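Local coordinates for methyl-accepting chemotaxis protein (Campylobacter jejuni, PDB 6W3X), which binds valine in a PDC (Cache-type) sensor domain and, as a chemoreceptor, probably relays the presence of such ligands to the chemotaxis machinery, at residues Ala78-Leu83 against Val90-Lys95; Val140-Lys145 against Gly158-Ser163; Gly84-Lys89 against Asp109-Asp114. All blocks are in the same frame, centred on the assembly; numbering follows the deposited sequence. Where two conformers were deposited one is given.

Interaction 1 (Ala78-Leu83 against Val90-Lys95). With VAL (valine), chain C.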
loop_
_atom_site.group_PDB
_atom_site.type_symbol
_atom_site.label_atom_id
_atom_site.label_comp_id
_atom_site.label_asym_id
_atom_site.label_seq_id
_atom_site.Cartn_x
_atom_site.Cartn_y
_atom_site.Cartn_z
ATOM N N ALA A 78 12.449 2.726 -6.162
ATOM C CA ALA A 78 11.349 3.650 -5.886
ATOM C C ALA A 78 11.193 4.647 -7.044
ATOM O O ALA A 78 12.115 4.854 -7.857
ATOM C CB ALA A 78 11.558 4.373 -4.568
ATOM N N LEU A 79 10.023 5.267 -7.117
ATOM C CA LEU A 79 9.778 6.257 -8.150
ATOM C C LEU A 79 10.382 7.625 -7.819
ATOM O O LEU A 79 10.999 8.263 -8.647
ATOM C CB LEU A 79 8.288 6.346 -8.389
ATOM C CG LEU A 79 7.905 7.109 -9.645
ATOM C CD1 LEU A 79 8.367 6.330 -10.874
ATOM C CD2 LEU A 79 6.399 7.407 -9.659
ATOM N N ASN A 80 10.235 8.020 -6.555
ATOM C CA ASN A 80 10.752 9.303 -6.061
ATOM C C ASN A 80 11.173 9.086 -4.626
ATOM O O ASN A 80 10.445 8.386 -3.880
ATOM C CB ASN A 80 9.721 10.458 -6.092
ATOM C CG ASN A 80 9.206 10.769 -7.459
ATOM O OD1 ASN A 80 9.955 11.220 -8.343
ATOM N ND2 ASN A 80 7.899 10.571 -7.631
ATOM N N VAL A 81 12.258 9.749 -4.203
ATOM C CA VAL A 81 12.634 9.792 -2.790
ATOM C C VAL A 81 13.063 11.249 -2.557
ATOM O O VAL A 81 13.833 11.812 -3.344
ATOM C CB VAL A 81 13.761 8.810 -2.481
ATOM C CG1 VAL A 81 14.221 8.942 -1.033
ATOM C CG2 VAL A 81 13.356 7.371 -2.761
ATOM N N TYR A 82 12.552 11.854 -1.485
ATOM C CA TYR A 82 12.644 13.307 -1.393
ATOM C C TYR A 82 12.591 13.769 0.054
ATOM O O TYR A 82 12.124 13.071 0.948
ATOM C CB TYR A 82 11.533 13.951 -2.255
ATOM C CG TYR A 82 10.165 13.384 -2.070
ATOM C CD1 TYR A 82 9.774 12.269 -2.784
ATOM C CD2 TYR A 82 9.216 13.990 -1.244
ATOM C CE1 TYR A 82 8.488 11.758 -2.655
ATOM C CE2 TYR A 82 7.935 13.503 -1.079
ATOM C CZ TYR A 82 7.555 12.393 -1.856
ATOM O OH TYR A 82 6.270 11.948 -1.760
ATOM N N LEU A 83 12.997 15.029 0.247
ATOM C CA LEU A 83 12.988 15.667 1.550
ATOM C C LEU A 83 12.379 17.060 1.416
ATOM O O LEU A 83 12.984 17.926 0.731
ATOM C CB LEU A 83 14.387 15.762 2.142
ATOM C CG LEU A 83 14.512 16.369 3.539
ATOM C CD1 LEU A 83 13.811 15.522 4.584
ATOM C CD2 LEU A 83 15.960 16.568 3.934
ATOM N N VAL A 90 11.653 21.228 -1.939
ATOM C CA VAL A 90 11.801 19.784 -1.756
ATOM C C VAL A 90 12.994 19.296 -2.557
ATOM O O VAL A 90 13.104 19.553 -3.788
ATOM C CB VAL A 90 10.494 19.039 -2.104
ATOM C CG1 VAL A 90 10.049 19.301 -3.534
ATOM C CG2 VAL A 90 10.626 17.541 -1.880
ATOM N N LEU A 91 13.911 18.622 -1.854
ATOM C CA LEU A 91 15.050 17.997 -2.501
ATOM C C LEU A 91 14.564 16.681 -3.076
ATOM O O LEU A 91 14.155 15.793 -2.311
ATOM C CB LEU A 91 16.169 17.739 -1.501
ATOM C CG LEU A 91 17.401 17.070 -2.104
ATOM C CD1 LEU A 91 18.028 17.935 -3.178
ATOM C CD2 LEU A 91 18.416 16.716 -1.046
ATOM N N LEU A 92 14.597 16.569 -4.388
ATOM C CA LEU A 92 13.907 15.467 -5.095
ATOM C C LEU A 92 14.889 14.602 -5.860
ATOM O O LEU A 92 15.578 15.094 -6.759
ATOM C CB LEU A 92 12.843 16.046 -6.026
ATOM C CG LEU A 92 12.122 15.112 -6.966
ATOM C CD1 LEU A 92 11.347 14.049 -6.203
ATOM C CD2 LEU A 92 11.217 15.907 -7.888
ATOM N N SER A 93 14.873 13.291 -5.565
ATOM C CA SER A 93 15.571 12.274 -6.382
ATOM C C SER A 93 14.480 11.480 -7.112
ATOM O O SER A 93 13.663 10.819 -6.459
ATOM C CB SER A 93 16.388 11.334 -5.498
ATOM O OG SER A 93 17.085 10.371 -6.257
ATOM N N GLN A 94 14.445 11.613 -8.440
ATOM C CA GLN A 94 13.327 11.058 -9.206
ATOM C C GLN A 94 13.896 10.098 -10.220
ATOM O O GLN A 94 14.966 10.318 -10.777
ATOM C CB GLN A 94 12.505 12.158 -9.894
ATOM C CG GLN A 94 13.288 12.981 -10.913
ATOM C CD GLN A 94 12.402 13.942 -11.666
ATOM O OE1 GLN A 94 12.284 15.109 -11.346
ATOM N NE2 GLN A 94 11.775 13.419 -12.660
ATOM N N LYS A 95 13.100 9.066 -10.544
ATOM C CA LYS A 95 13.449 8.194 -11.670
ATOM C C LYS A 95 13.429 8.997 -12.989
ATOM O O LYS A 95 12.695 9.974 -13.136
ATOM C CB LYS A 95 12.491 6.972 -11.617
ATOM C CG LYS A 95 12.906 5.739 -12.399
ATOM C CD LYS A 95 12.038 4.541 -12.026
ATOM C CE LYS A 95 12.381 3.336 -12.883
ATOM N NZ LYS A 95 13.711 2.793 -12.513
HETATM N N VAL C . 4.603 12.528 -5.038
HETATM C CA VAL C . 4.805 13.884 -4.468
HETATM C C VAL C . 3.518 14.668 -4.681
HETATM O O VAL C . 2.854 14.391 -5.680
HETATM C CB VAL C . 5.979 14.646 -5.136
HETATM C CG1 VAL C . 6.339 15.875 -4.320
HETATM C CG2 VAL C . 7.241 13.804 -5.252
HETATM O OXT VAL C . 3.211 15.560 -3.883
#

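Interaction 2 (Val140-Lys145 against Gly158-Ser163). With VAL (valine), chain C.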
loop_
_atom_site.group_PDB
_atom_site.type_symbol
_atom_site.label_atom_id
_atom_site.label_comp_id
_atom_site.label_asym_id
_atom_site.label_seq_id
_atom_site.Cartn_x
_atom_site.Cartn_y
_atom_site.Cartn_z
ATOM N N VAL A 140 0.949 6.300 -7.005
ATOM C CA VAL A 140 1.947 5.934 -5.998
ATOM C C VAL A 140 1.248 5.833 -4.659
ATOM O O VAL A 140 0.214 6.441 -4.404
ATOM C CB VAL A 140 3.086 6.957 -5.907
ATOM C CG1 VAL A 140 3.819 7.038 -7.231
ATOM C CG2 VAL A 140 2.648 8.306 -5.362
ATOM N N ILE A 141 1.893 5.036 -3.795
ATOM C CA ILE A 141 1.671 5.054 -2.357
ATOM C C ILE A 141 2.901 5.746 -1.795
ATOM O O ILE A 141 4.034 5.362 -2.123
ATOM C CB ILE A 141 1.539 3.624 -1.774
ATOM C CG1 ILE A 141 0.281 2.997 -2.381
ATOM C CG2 ILE A 141 1.515 3.655 -0.264
ATOM C CD1 ILE A 141 0.223 1.483 -2.236
ATOM N N THR A 142 2.658 6.776 -0.954
ATOM C CA THR A 142 3.750 7.523 -0.332
ATOM C C THR A 142 3.874 7.158 1.135
ATOM O O THR A 142 2.883 7.129 1.870
ATOM C CB THR A 142 3.573 9.047 -0.535
ATOM O OG1 THR A 142 3.576 9.315 -1.954
ATOM C CG2 THR A 142 4.626 9.863 0.211
ATOM N N TYR A 143 5.139 6.924 1.523
ATOM C CA TYR A 143 5.533 6.746 2.899
ATOM C C TYR A 143 6.292 8.017 3.278
ATOM O O TYR A 143 7.296 8.356 2.648
ATOM C CB TYR A 143 6.460 5.533 3.010
ATOM C CG TYR A 143 5.821 4.228 2.565
ATOM C CD1 TYR A 143 5.749 3.970 1.188
ATOM C CD2 TYR A 143 5.138 3.402 3.438
ATOM C CE1 TYR A 143 5.096 2.852 0.702
ATOM C CE2 TYR A 143 4.445 2.299 2.952
ATOM C CZ TYR A 143 4.423 2.051 1.587
ATOM O OH TYR A 143 3.794 0.910 1.087
ATOM N N SER A 144 5.829 8.682 4.327
ATOM C CA SER A 144 6.465 9.922 4.754
ATOM C C SER A 144 6.790 9.891 6.240
ATOM O O SER A 144 6.138 9.192 7.007
ATOM C CB SER A 144 5.675 11.162 4.397
ATOM O OG SER A 144 4.418 11.180 5.005
ATOM N N LYS A 145 7.798 10.683 6.601
ATOM C CA LYS A 145 8.312 10.645 7.972
ATOM C C LYS A 145 8.964 12.004 8.274
ATOM O O LYS A 145 9.875 12.421 7.568
ATOM C CB LYS A 145 9.324 9.522 8.182
ATOM C CG LYS A 145 9.760 9.294 9.599
ATOM C CD LYS A 145 8.662 8.899 10.535
ATOM C CE LYS A 145 9.163 8.131 11.744
ATOM N NZ LYS A 145 9.897 8.994 12.726
ATOM N N GLY A 158 9.938 11.731 2.080
ATOM C CA GLY A 158 8.923 10.995 1.324
ATOM C C GLY A 158 9.556 9.968 0.429
ATOM O O GLY A 158 10.632 10.163 -0.156
ATOM N N VAL A 159 8.813 8.862 0.321
ATOM C CA VAL A 159 9.179 7.746 -0.553
ATOM C C VAL A 159 7.961 7.324 -1.356
ATOM O O VAL A 159 6.946 6.965 -0.755
ATOM C CB VAL A 159 9.696 6.560 0.277
ATOM C CG1 VAL A 159 9.937 5.327 -0.610
ATOM C CG2 VAL A 159 10.916 6.910 1.066
ATOM N N ASP A 160 8.038 7.405 -2.696
ATOM C CA ASP A 160 6.900 7.054 -3.559
ATOM C C ASP A 160 7.158 5.699 -4.210
ATOM O O ASP A 160 8.165 5.534 -4.924
ATOM C CB ASP A 160 6.727 8.079 -4.694
ATOM C CG ASP A 160 6.287 9.458 -4.240
ATOM O OD1 ASP A 160 5.914 9.626 -3.057
ATOM O OD2 ASP A 160 6.352 10.342 -5.114
ATOM N N ILE A 161 6.279 4.765 -3.925
ATOM C CA ILE A 161 6.344 3.451 -4.529
ATOM C C ILE A 161 5.111 3.309 -5.468
ATOM O O ILE A 161 3.997 3.591 -5.056
ATOM C CB ILE A 161 6.267 2.330 -3.440
ATOM C CG1 ILE A 161 7.314 2.549 -2.361
ATOM C CG2 ILE A 161 6.333 0.949 -4.066
ATOM C CD1 ILE A 161 8.735 2.465 -2.828
ATOM N N PRO A 162 5.314 2.866 -6.726
ATOM C CA PRO A 162 4.149 2.688 -7.600
ATOM C C PRO A 162 3.088 1.794 -6.979
ATOM O O PRO A 162 3.431 0.713 -6.513
ATOM C CB PRO A 162 4.759 2.078 -8.850
ATOM C CG PRO A 162 6.184 2.523 -8.862
ATOM C CD PRO A 162 6.564 2.527 -7.405
ATOM N N SER A 163 1.833 2.237 -6.961
ATOM C CA SER A 163 0.753 1.383 -6.488
ATOM C C SER A 163 0.637 0.090 -7.285
ATOM O O SER A 163 0.246 -0.931 -6.714
ATOM C CB SER A 163 -0.564 2.122 -6.351
ATOM O OG SER A 163 -0.825 2.712 -7.576
HETATM N N VAL C . 4.603 12.528 -5.038
HETATM C CA VAL C . 4.805 13.884 -4.468
HETATM C C VAL C . 3.518 14.668 -4.681
HETATM O O VAL C . 2.854 14.391 -5.680
HETATM C CB VAL C . 5.979 14.646 -5.136
HETATM C CG1 VAL C . 6.339 15.875 -4.320
HETATM C CG2 VAL C . 7.241 13.804 -5.252
HETATM O OXT VAL C . 3.211 15.560 -3.883
#

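Interaction 3 (Gly84-Lys89 against Asp109-Asp114). With VAL (valine), chain C.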
loop_
_atom_site.group_PDB
_atom_site.type_symbol
_atom_site.label_atom_id
_atom_site.label_comp_id
_atom_site.label_asym_id
_atom_site.label_seq_id
_atom_site.Cartn_x
_atom_site.Cartn_y
_atom_site.Cartn_z
ATOM N N GLY A 84 11.236 17.278 2.052
ATOM C CA GLY A 84 10.575 18.573 2.006
ATOM C C GLY A 84 10.933 19.420 3.184
ATOM O O GLY A 84 10.940 18.930 4.316
ATOM N N LEU A 85 11.189 20.690 2.904
ATOM C CA LEU A 85 11.667 21.627 3.915
ATOM C C LEU A 85 10.602 22.653 4.244
ATOM O O LEU A 85 9.707 22.924 3.428
ATOM C CB LEU A 85 12.908 22.362 3.454
ATOM C CG LEU A 85 14.038 21.480 2.916
ATOM C CD1 LEU A 85 15.220 22.305 2.424
ATOM C CD2 LEU A 85 14.489 20.466 3.949
ATOM N N ASN A 86 10.750 23.277 5.417
ATOM C CA ASN A 86 9.722 24.225 5.886
ATOM C C ASN A 86 9.673 25.519 5.056
ATOM O O ASN A 86 8.707 26.258 5.185
ATOM C CB ASN A 86 9.968 24.590 7.344
ATOM C CG ASN A 86 8.912 25.525 7.891
ATOM O OD1 ASN A 86 7.721 25.224 7.895
ATOM N ND2 ASN A 86 9.385 26.645 8.478
ATOM N N ASN A 87 10.677 25.772 4.202
ATOM C CA ASN A 87 10.588 26.883 3.258
ATOM C C ASN A 87 9.823 26.582 1.975
ATOM O O ASN A 87 9.772 27.403 1.064
ATOM C CB ASN A 87 11.985 27.396 2.960
ATOM C CG ASN A 87 12.851 26.405 2.205
ATOM O OD1 ASN A 87 12.401 25.330 1.783
ATOM N ND2 ASN A 87 14.130 26.776 2.027
ATOM N N GLY A 88 9.250 25.374 1.919
ATOM C CA GLY A 88 8.430 24.929 0.828
ATOM C C GLY A 88 9.217 24.252 -0.281
ATOM O O GLY A 88 8.639 23.724 -1.221
ATOM N N LYS A 89 10.533 24.212 -0.194
ATOM C CA LYS A 89 11.331 23.508 -1.213
ATOM C C LYS A 89 11.411 22.023 -0.908
ATOM O O LYS A 89 11.368 21.609 0.245
ATOM C CB LYS A 89 12.732 24.083 -1.351
ATOM C CG LYS A 89 12.687 25.574 -1.671
ATOM C CD LYS A 89 14.028 26.109 -2.098
ATOM C CE LYS A 89 13.994 27.610 -2.208
ATOM N NZ LYS A 89 15.380 28.064 -2.320
ATOM N N ASP A 109 4.343 22.772 -4.126
ATOM C CA ASP A 109 3.212 23.088 -3.223
ATOM C C ASP A 109 3.097 22.084 -2.090
ATOM O O ASP A 109 2.006 21.610 -1.743
ATOM C CB ASP A 109 1.881 23.166 -3.976
ATOM C CG ASP A 109 1.864 24.238 -5.031
ATOM O OD1 ASP A 109 2.359 25.350 -4.758
ATOM O OD2 ASP A 109 1.305 23.983 -6.116
ATOM N N ILE A 110 4.220 21.862 -1.405
ATOM C CA ILE A 110 4.307 20.715 -0.555
ATOM C C ILE A 110 3.482 20.887 0.721
ATOM O O ILE A 110 2.982 19.904 1.233
ATOM C CB ILE A 110 5.736 20.299 -0.209
ATOM C CG1 ILE A 110 6.426 21.366 0.650
ATOM C CG2 ILE A 110 6.505 19.998 -1.469
ATOM C CD1 ILE A 110 7.841 20.988 0.999
ATOM N N LYS A 111 3.296 22.118 1.206
ATOM C CA LYS A 111 2.479 22.313 2.410
ATOM C C LYS A 111 0.994 22.064 2.194
ATOM O O LYS A 111 0.211 22.092 3.152
ATOM C CB LYS A 111 2.707 23.674 3.058
ATOM C CG LYS A 111 4.079 23.751 3.677
ATOM C CD LYS A 111 4.336 25.070 4.384
ATOM C CE LYS A 111 5.654 25.005 5.097
ATOM N NZ LYS A 111 5.971 26.284 5.812
ATOM N N THR A 112 0.604 21.867 0.941
ATOM C CA THR A 112 -0.777 21.509 0.632
ATOM C C THR A 112 -0.974 20.008 0.594
ATOM O O THR A 112 -2.100 19.539 0.422
ATOM C CB THR A 112 -1.263 22.071 -0.727
ATOM O OG1 THR A 112 -0.616 21.376 -1.813
ATOM C CG2 THR A 112 -1.073 23.569 -0.849
ATOM N N LYS A 113 0.121 19.268 0.674
ATOM C CA LYS A 113 0.057 17.822 0.453
ATOM C C LYS A 113 -0.151 17.065 1.767
ATOM O O LYS A 113 0.513 17.317 2.764
ATOM C CB LYS A 113 1.347 17.342 -0.246
ATOM C CG LYS A 113 1.741 18.028 -1.541
ATOM C CD LYS A 113 0.761 17.670 -2.625
ATOM C CE LYS A 113 0.971 18.423 -3.918
ATOM N NZ LYS A 113 2.274 18.156 -4.576
ATOM N N ASP A 114 -0.961 16.016 1.729
ATOM C CA ASP A 114 -1.186 15.204 2.910
ATOM C C ASP A 114 0.092 14.495 3.355
ATOM O O ASP A 114 0.352 14.363 4.554
ATOM C CB ASP A 114 -2.284 14.186 2.680
ATOM C CG ASP A 114 -3.698 14.786 2.851
ATOM O OD1 ASP A 114 -3.867 15.989 3.210
ATOM O OD2 ASP A 114 -4.642 14.027 2.712
HETATM N N VAL C . 4.603 12.528 -5.038
HETATM C CA VAL C . 4.805 13.884 -4.468
HETATM C C VAL C . 3.518 14.668 -4.681
HETATM O O VAL C . 2.854 14.391 -5.680
HETATM C CB VAL C . 5.979 14.646 -5.136
HETATM C CG1 VAL C . 6.339 15.875 -4.320
HETATM C CG2 VAL C . 7.241 13.804 -5.252
HETATM O OXT VAL C . 3.211 15.560 -3.883
HETATM O O HOH W 1 6.055 24.142 -1.840
#

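Interaction 1 (Ala78-Leu83 against Val90-Lys95)
V90 begins the second strand of this beta hairpin and, in one of its two conformers, lays CG2 against the side chain of Y82. L91 follows as a hydrogen-bonded antiparallel partner of L83, and L91 N meets L83 O at 2.8 Å; the side chain of L91 turns to the face covered by helix 58-76. At L92, the non-hydrogen-bonded partner of Y82, the methyl CD1 lies 4.0 Å from Y82 CB and 3.8 Å from N80 OD1, wedged between the two first-strand side chains that face the ligand. S93 restores the backbone exchange, S93 N lying 2.9 Å from V81 O, and S93 OG accepts from R73 NE. Q94 runs alongside N80, their amide planes nearly perpendicular, with Q94 CB 3.1 Å from N80 OD1. K95 ends the pairing through its N, 2.9 Å from L79 O, and its ammonium turns off to N77.

The ring of Y82, raised by a chi1 of 48° that sets CG between the backbone N and carbonyl carbon, offers one face to the bound valine, whose CG2 lies 3.5 Å from Y82 CE1. Buried N80 OD1 has no hydrogen-bonding partner, whereas N80 ND2 binds D160 and D133. The strand pair thus gives the ligand's isopropyl group an aromatic wall, and the N-H groups of N80 ND2 are turned to the carboxylates of D160 and D133, which also meet the ligand's ammonium.

Interaction 2 (Val140-Lys145 against Gly158-Ser163)
T142 and D160 form the tight centre of this antiparallel pair, their side chains lying side by side and pointing the same way. T142 OG1 donates to D160 OD1 at 2.6 Å, coming from above the carboxylate, 49° out of its plane. The other oxygen, D160 OD2, receives the ammonium of the bound valine, 2.8 Å from the ligand N. A chi1 of -68° sets CG of D160 beside the backbone N, where V140 CG2 packs 4.0 Å from D160 CG. Further donors from strand 80-84, N80 and Y82, complete the grip on the carboxylate, which probably favours its charged form and holds its rotation.

The reverse face of the strands is apolar, and its side chains meet more loosely. I141 pairs with I161 through both backbone bonds, I141 N lying 2.8 Å from I161 O. At the next hydrogen-bonded pair Y143 and V159 repeat the exchange, and V159 O also sits at the edge of the Y143 ring, 3.8 Å from Y143 CD1. The same ring meets I161, with 3.8 Å between Y143 CE1 and I161 CG1, while its hydroxyl goes to N36 on helix 4-48, whose side chains cover this face.

Contact thins toward S144 and K145. S144 meets only the bare backbone of G158, CA to CA 4.4 Å, and its hydroxyl serves W115 O; K145 leaves altogether for a salt bridge with E44. Near the other end V140 stays well covered, but P162, partly exposed, points its CB away while its backbone still pairs with V140. A long hairpin with a helix against one face and a ligand-binding aspartate on the other is consistent with the antiparallel sheet of a PDC or Cache sensor domain.

Interaction 3 (Gly84-Lys89 against Asp109-Asp114)
The type I beta turn from L85 to G88, at the tip of the hairpin 80-84/90-94, receives I110 from the 3-10 segment 110-112, close to the rim of the valine pocket. I110 enters end first: its chain is extended (chi2 -180°), which pushes the methyl CD1 in among the backbone atoms of the hairpin loop. There I110 CD1 lies 3.6 Å from L85 O and 3.6 Å from G88 O, and only slightly further, 3.8 Å, from G84 CA. G84 and G88 bring no side chains to this approach, and G88 takes a positive phi of 89°, a shape that glycine adopts easily.

Beside the methyl, a water joins the two backbones, donating to G88 O at 2.7 Å and accepting from I110 N at 3.0 Å. The exposed flank belongs to K111. Its fully extended chain brings NZ across N86, where it finds two acceptors of one residue: K111 NZ is 2.8 Å from the backbone oxygen N86 O and 2.9 Å from the side-chain oxygen N86 OD1. In the second bond NZ meets the oxygen from well above the amide plane, 59° out of it, and not on a lone pair.

Within the loop N87 OD1 accepts from K89 N, an Asx turn. Beyond the 3-10 segment K113, at the N-cap of helix 114-119 and bent at chi2 and chi4, turns to the ligand, and K113 NZ reaches OXT of the bound valine at 2.8 Å while also binding L108 O. One short segment therefore spends its two lysines differently: one ammonium holds neutral oxygens at the surface, the other probably offsets the charge of the ligand carboxylate, and between them an apolar plug and a single water join the loops.

In the fold
Interactions 1 and 2 are two buried hairpins of one six-stranded antiparallel sheet, sewn together where strand 80-84 runs beside strand 152-162; interaction 3 lies against the tip of the first hairpin and is only partly buried. The sheet contacts rest on regular backbone exchange, whereas 84-89 against 109-114 depends on one isoleucine, one lysine and a water. All three touch the valine, yet differ in character: interaction 1 meets it with an apolar surface, interactions 2 and 3 with charges of opposite sign. W115, Y131, D133 and T134 complete the site, a worked example of opposite charges matched to an amino acid's two ends.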